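Local coordinates for glycosyl hydrolase family 10 (PDB 4MGQ), which is a carbohydrate-binding module of a calcium-binding gut bacterial enzyme that probably cleaves internal beta-1,4-xylosidic linkages in xylan, at residues L53-S58 and P78-T83; D62-P67 and R103-T108. One frame throughout, in Å; residues are numbered along the deposited sequence.

Interaction 1 (L53-S58 and P78-T83); sequences LRVKTS and PSFKST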
# COMPACT_ATOMS: atom_id res chain seq x y z
N LEU A 53 -0.69 7.33 1.38
CA LEU A 53 0.35 6.84 0.48
C LEU A 53 0.41 7.73 -0.75
O LEU A 53 -0.42 8.63 -0.91
CB LEU A 53 0.08 5.38 0.09
CG LEU A 53 -1.18 5.08 -0.74
CD1 LEU A 53 -0.79 4.29 -1.99
CD2 LEU A 53 -2.25 4.35 0.05
N ARG A 54 1.41 7.52 -1.60
CA ARG A 54 1.30 8.05 -2.96
C ARG A 54 1.24 6.86 -3.91
O ARG A 54 1.81 5.80 -3.63
CB ARG A 54 2.46 8.99 -3.33
CG ARG A 54 3.86 8.42 -3.24
CD ARG A 54 4.91 9.46 -3.70
NE ARG A 54 6.23 8.85 -3.69
CZ ARG A 54 7.09 8.90 -4.70
NH1 ARG A 54 6.80 9.59 -5.80
NH2 ARG A 54 8.26 8.29 -4.60
N VAL A 55 0.53 7.04 -5.02
CA VAL A 55 0.28 5.94 -5.93
C VAL A 55 0.34 6.44 -7.37
O VAL A 55 0.05 7.60 -7.65
CB VAL A 55 -1.08 5.27 -5.65
CG1 VAL A 55 -2.23 6.26 -5.91
CG2 VAL A 55 -1.24 3.99 -6.46
N LYS A 56 0.73 5.54 -8.27
CA LYS A 56 0.77 5.81 -9.71
C LYS A 56 0.38 4.51 -10.40
O LYS A 56 0.80 3.43 -9.99
CB LYS A 56 2.18 6.30 -10.11
CG LYS A 56 2.45 6.43 -11.61
CD LYS A 56 3.96 6.64 -11.85
CE LYS A 56 4.32 6.53 -13.32
NZ LYS A 56 3.80 7.70 -14.10
N THR A 57 -0.44 4.59 -11.44
CA THR A 57 -0.80 3.40 -12.21
C THR A 57 -0.67 3.70 -13.69
O THR A 57 -0.62 4.87 -14.06
CB THR A 57 -2.22 2.91 -11.91
OG1 THR A 57 -3.13 4.02 -11.88
CG2 THR A 57 -2.29 2.16 -10.57
N SER A 58 -0.61 2.67 -14.52
CA SER A 58 -0.47 2.89 -15.96
C SER A 58 -1.82 3.21 -16.59
O SER A 58 -1.90 3.62 -17.74
CB SER A 58 0.18 1.68 -16.64
OG SER A 58 -0.51 0.49 -16.32
N PRO A 78 -10.40 1.95 3.36
CA PRO A 78 -9.53 3.00 2.84
C PRO A 78 -9.29 2.87 1.33
O PRO A 78 -8.23 3.27 0.86
CB PRO A 78 -8.23 2.78 3.61
CG PRO A 78 -8.20 1.28 3.84
CD PRO A 78 -9.65 0.86 4.01
N SER A 79 -10.26 2.34 0.60
CA SER A 79 -10.12 2.21 -0.85
C SER A 79 -9.89 3.60 -1.44
O SER A 79 -10.38 4.60 -0.92
CB SER A 79 -11.37 1.58 -1.46
OG SER A 79 -11.50 0.24 -1.02
N PHE A 80 -9.12 3.65 -2.52
CA PHE A 80 -8.72 4.95 -3.06
C PHE A 80 -8.66 4.90 -4.58
O PHE A 80 -9.02 3.90 -5.20
CB PHE A 80 -7.37 5.38 -2.48
CG PHE A 80 -6.26 4.39 -2.68
CD1 PHE A 80 -6.08 3.34 -1.79
CD2 PHE A 80 -5.38 4.51 -3.75
CE1 PHE A 80 -5.06 2.43 -1.97
CE2 PHE A 80 -4.34 3.61 -3.93
CZ PHE A 80 -4.18 2.56 -3.03
N LYS A 81 -8.21 6.00 -5.17
CA LYS A 81 -8.12 6.09 -6.62
C LYS A 81 -6.69 6.39 -7.05
O LYS A 81 -5.92 7.00 -6.30
CB LYS A 81 -9.08 7.16 -7.16
CG LYS A 81 -10.55 6.86 -6.87
CD LYS A 81 -11.45 7.92 -7.48
CE LYS A 81 -12.92 7.61 -7.22
NZ LYS A 81 -13.43 6.53 -8.10
N SER A 82 -6.35 5.98 -8.26
CA SER A 82 -5.03 6.24 -8.80
C SER A 82 -5.16 6.80 -10.21
O SER A 82 -6.15 6.56 -10.89
CB SER A 82 -4.18 4.97 -8.81
OG SER A 82 -2.87 5.21 -9.31
N THR A 83 -4.14 7.55 -10.62
CA THR A 83 -4.06 8.09 -11.98
C THR A 83 -2.68 7.78 -12.54
O THR A 83 -1.88 7.12 -11.89
CB THR A 83 -4.28 9.61 -12.01
OG1 THR A 83 -3.17 10.27 -11.39
CG2 THR A 83 -5.58 10.00 -11.28
O HOH W 1 -2.23 8.59 -8.97

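Interaction 2 (D62-P67 and R103-T108); sequences DVTVWP and RFELGT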
# COMPACT_ATOMS: atom_id res chain seq x y z
N ASP A 62 -9.76 2.62 -9.75
CA ASP A 62 -10.04 2.49 -8.33
C ASP A 62 -9.14 1.40 -7.76
O ASP A 62 -8.99 0.33 -8.36
CB ASP A 62 -11.50 2.10 -8.07
CG ASP A 62 -12.47 3.23 -8.34
OD1 ASP A 62 -12.03 4.37 -8.59
OD2 ASP A 62 -13.69 2.97 -8.27
N VAL A 63 -8.53 1.66 -6.61
CA VAL A 63 -7.77 0.62 -5.95
C VAL A 63 -8.54 0.21 -4.69
O VAL A 63 -8.71 0.99 -3.76
CB VAL A 63 -6.34 1.06 -5.58
CG1 VAL A 63 -5.62 -0.07 -4.87
CG2 VAL A 63 -5.57 1.46 -6.85
N THR A 64 -9.03 -1.02 -4.71
CA THR A 64 -9.85 -1.53 -3.62
C THR A 64 -9.00 -2.11 -2.49
O THR A 64 -8.08 -2.90 -2.74
CB THR A 64 -10.81 -2.62 -4.14
OG1 THR A 64 -11.66 -2.03 -5.14
CG2 THR A 64 -11.67 -3.17 -3.03
N VAL A 65 -9.31 -1.70 -1.26
CA VAL A 65 -8.64 -2.23 -0.07
C VAL A 65 -9.67 -2.75 0.92
O VAL A 65 -10.53 -1.99 1.37
CB VAL A 65 -7.77 -1.16 0.64
CG1 VAL A 65 -7.06 -1.78 1.83
CG2 VAL A 65 -6.73 -0.56 -0.33
N TRP A 66 -9.61 -4.03 1.25
CA TRP A 66 -10.50 -4.61 2.26
C TRP A 66 -9.70 -4.99 3.50
O TRP A 66 -8.85 -5.88 3.44
CB TRP A 66 -11.21 -5.87 1.75
CG TRP A 66 -12.10 -5.68 0.56
CD1 TRP A 66 -12.80 -4.55 0.21
CD2 TRP A 66 -12.40 -6.66 -0.43
NE1 TRP A 66 -13.50 -4.78 -0.95
CE2 TRP A 66 -13.27 -6.07 -1.37
CE3 TRP A 66 -12.00 -7.99 -0.63
CZ2 TRP A 66 -13.76 -6.76 -2.48
CZ3 TRP A 66 -12.48 -8.67 -1.72
CH2 TRP A 66 -13.35 -8.05 -2.64
N PRO A 67 -9.97 -4.33 4.63
CA PRO A 67 -9.39 -4.78 5.91
C PRO A 67 -9.94 -6.15 6.29
O PRO A 67 -11.09 -6.44 5.98
CB PRO A 67 -9.85 -3.71 6.91
CG PRO A 67 -10.17 -2.49 6.05
CD PRO A 67 -10.77 -3.10 4.80
N ARG A 103 -6.04 -6.05 2.71
CA ARG A 103 -6.02 -6.75 1.42
C ARG A 103 -6.19 -5.76 0.28
O ARG A 103 -7.25 -5.17 0.14
CB ARG A 103 -7.14 -7.79 1.35
CG ARG A 103 -7.05 -8.88 2.44
CD ARG A 103 -8.31 -9.76 2.51
NE ARG A 103 -8.63 -10.32 1.20
CZ ARG A 103 -9.83 -10.80 0.88
NH1 ARG A 103 -10.82 -10.78 1.78
NH2 ARG A 103 -10.06 -11.27 -0.33
N PHE A 104 -5.14 -5.59 -0.54
CA PHE A 104 -5.25 -4.79 -1.75
C PHE A 104 -5.77 -5.70 -2.86
O PHE A 104 -5.11 -6.66 -3.26
CB PHE A 104 -3.89 -4.17 -2.14
CG PHE A 104 -3.43 -3.06 -1.23
CD1 PHE A 104 -3.04 -3.33 0.08
CD2 PHE A 104 -3.36 -1.75 -1.69
CE1 PHE A 104 -2.60 -2.30 0.93
CE2 PHE A 104 -2.91 -0.71 -0.85
CZ PHE A 104 -2.53 -0.99 0.46
N GLU A 105 -6.97 -5.40 -3.35
CA GLU A 105 -7.62 -6.22 -4.38
C GLU A 105 -7.27 -5.71 -5.76
O GLU A 105 -7.82 -4.70 -6.21
CB GLU A 105 -9.12 -6.21 -4.17
CG GLU A 105 -9.54 -6.70 -2.79
CD GLU A 105 -9.12 -8.14 -2.57
OE1 GLU A 105 -9.54 -9.00 -3.38
OE2 GLU A 105 -8.37 -8.40 -1.61
N LEU A 106 -6.35 -6.38 -6.43
CA LEU A 106 -5.80 -5.89 -7.69
C LEU A 106 -6.27 -6.69 -8.89
O LEU A 106 -5.80 -6.45 -10.00
CB LEU A 106 -4.27 -5.90 -7.65
CG LEU A 106 -3.58 -5.21 -6.47
CD1 LEU A 106 -2.07 -5.41 -6.56
CD2 LEU A 106 -3.92 -3.74 -6.44
N GLY A 107 -7.19 -7.63 -8.67
CA GLY A 107 -7.50 -8.61 -9.69
C GLY A 107 -8.08 -8.08 -10.99
O GLY A 107 -7.78 -8.60 -12.06
N THR A 108 -8.92 -7.05 -10.89
CA THR A 108 -9.56 -6.52 -12.09
C THR A 108 -8.70 -5.46 -12.79
O THR A 108 -9.07 -4.94 -13.85
CB THR A 108 -10.95 -5.92 -11.77
OG1 THR A 108 -10.80 -4.76 -10.95
CG2 THR A 108 -11.81 -6.95 -11.03
O HOH W 2 -8.66 -2.53 -7.12

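Interaction 1 (L53-S58 and P78-T83)
Leu53 and Val55 of strand 48-57 pack against the ring of Phe80 and the side chain of Ser82 on the short strand 80-82. The apolar part centres on the ring. Leu53 and Phe80 approach from opposite directions, and methyl CD2 of Leu53 lies over one ring face in a CH-pi contact, 4.2 Å from the ring centroid and offset toward the rim. Its other methyl, CD1, is 3.9 Å from Phe80 CZ. Phe80 has CG between its backbone N and carbonyl carbon (chi1 56°), a rotamer that sends the ring across to strand 48-57. Val55 comes in obliquely, with CG1 3.9 Å from Phe80 CE2, while its CG2 lies 3.5 Å from Ser82 OG and so covers the serine hydroxyl with a methyl group.

Polar contacts take over toward Thr57. Thr57 N gives a nearly straight hydrogen bond to Thr83 O (2.9 Å, N-H...O angle 167°), approaching at a tilt from the carbonyl plane. Beside it, Ser82 OG and Thr57 OG1 are 2.8 Å apart; the threonine hydroxyl also hydrogen-bonds the carbonyl of Ala59, so this hydroxyl pair is tied to the turn that follows the strand. A water lies between Val55 O and Thr83 N, accepting from Thr83 N at 2.7 Å.

The axes of the two strand segments approach to 7.1 Å at 47°. Strand 48-57 belongs to one five-stranded antiparallel sheet and strand 80-82 edges the other; between these segments a direct backbone bond forms only at the Thr57-Thr83 end, a local feature. Apolar packing between two antiparallel sheets is characteristic of the beta-sandwich (jelly-roll) fold of CBM4/9-type carbohydrate-binding modules.

Interaction 2 (D62-P67 and R103-T108)
Glu105 reaches across from strand 99-105 to lie over the indole of Trp66 on the antiparallel strand 61-69. Its CB starts beside Thr64, 4.0 Å from Thr64 CB. CG then sits over one face of the indole, 3.6 Å from the centroid of the six-membered ring in a CH-pi contact. A bend at chi2 (-62°) swings the carboxylate out over the CE3-CZ3 rim, its plane only 10° from that of the indole. CD consequently lies 3.5 Å from Trp66 CE3, and OE1 ends 3.4 Å from Trp66 CZ3. The other oxygen, OE2, makes a long salt bridge to Arg103 NE, while OE1 comes close to the carboxylate of Glu34. Arg103 NH2 pairs with that same Glu34, which probably offsets the like charges, and its guanidinium presents a face to Trp66 CE3 at the indole edge.

In the backbone, Trp66 N bonds Arg103 O at 2.8 Å; farther along, a water links Asp62 O, Thr64 N and Glu105 O. On the other face of the sheet, Val65 CG2 covers the Phe104 ring, 4.0 Å from its centroid. This is antiparallel pairing within one sheet of the sandwich, polar and aromatic on one face, apolar toward the core on the other. Strand 34-37 flanks strand 99-105, its Leu35 and Val37 touching Phe104; strand 80-82 borders strand 61-69 on its other side.

Both contacts are largely buried, yet they hold the fold differently. Interaction 1 joins the two sheets of the sandwich, with Lys81 and Thr83 toward solvent; interaction 2 joins neighbouring strands within one sheet, where Val65 and Phe104 are buried but Thr64, Trp66 and Arg103 partly exposed. Sheet-to-sheet packing therefore rests on methyl and ring contacts with a polar end; in-sheet pairing relies on backbone bonds, with charged and aromatic groups on the Trp66 face. Strands 80-82 and 61-69 are neighbours, so the interactions meet directly: Phe80 O probably accepts a hydrogen bond from Val63 N, and Lys81 forms a salt bridge with Asp62. Phe80 serves both contacts, its ring also touching Val63, Val65 and Phe104.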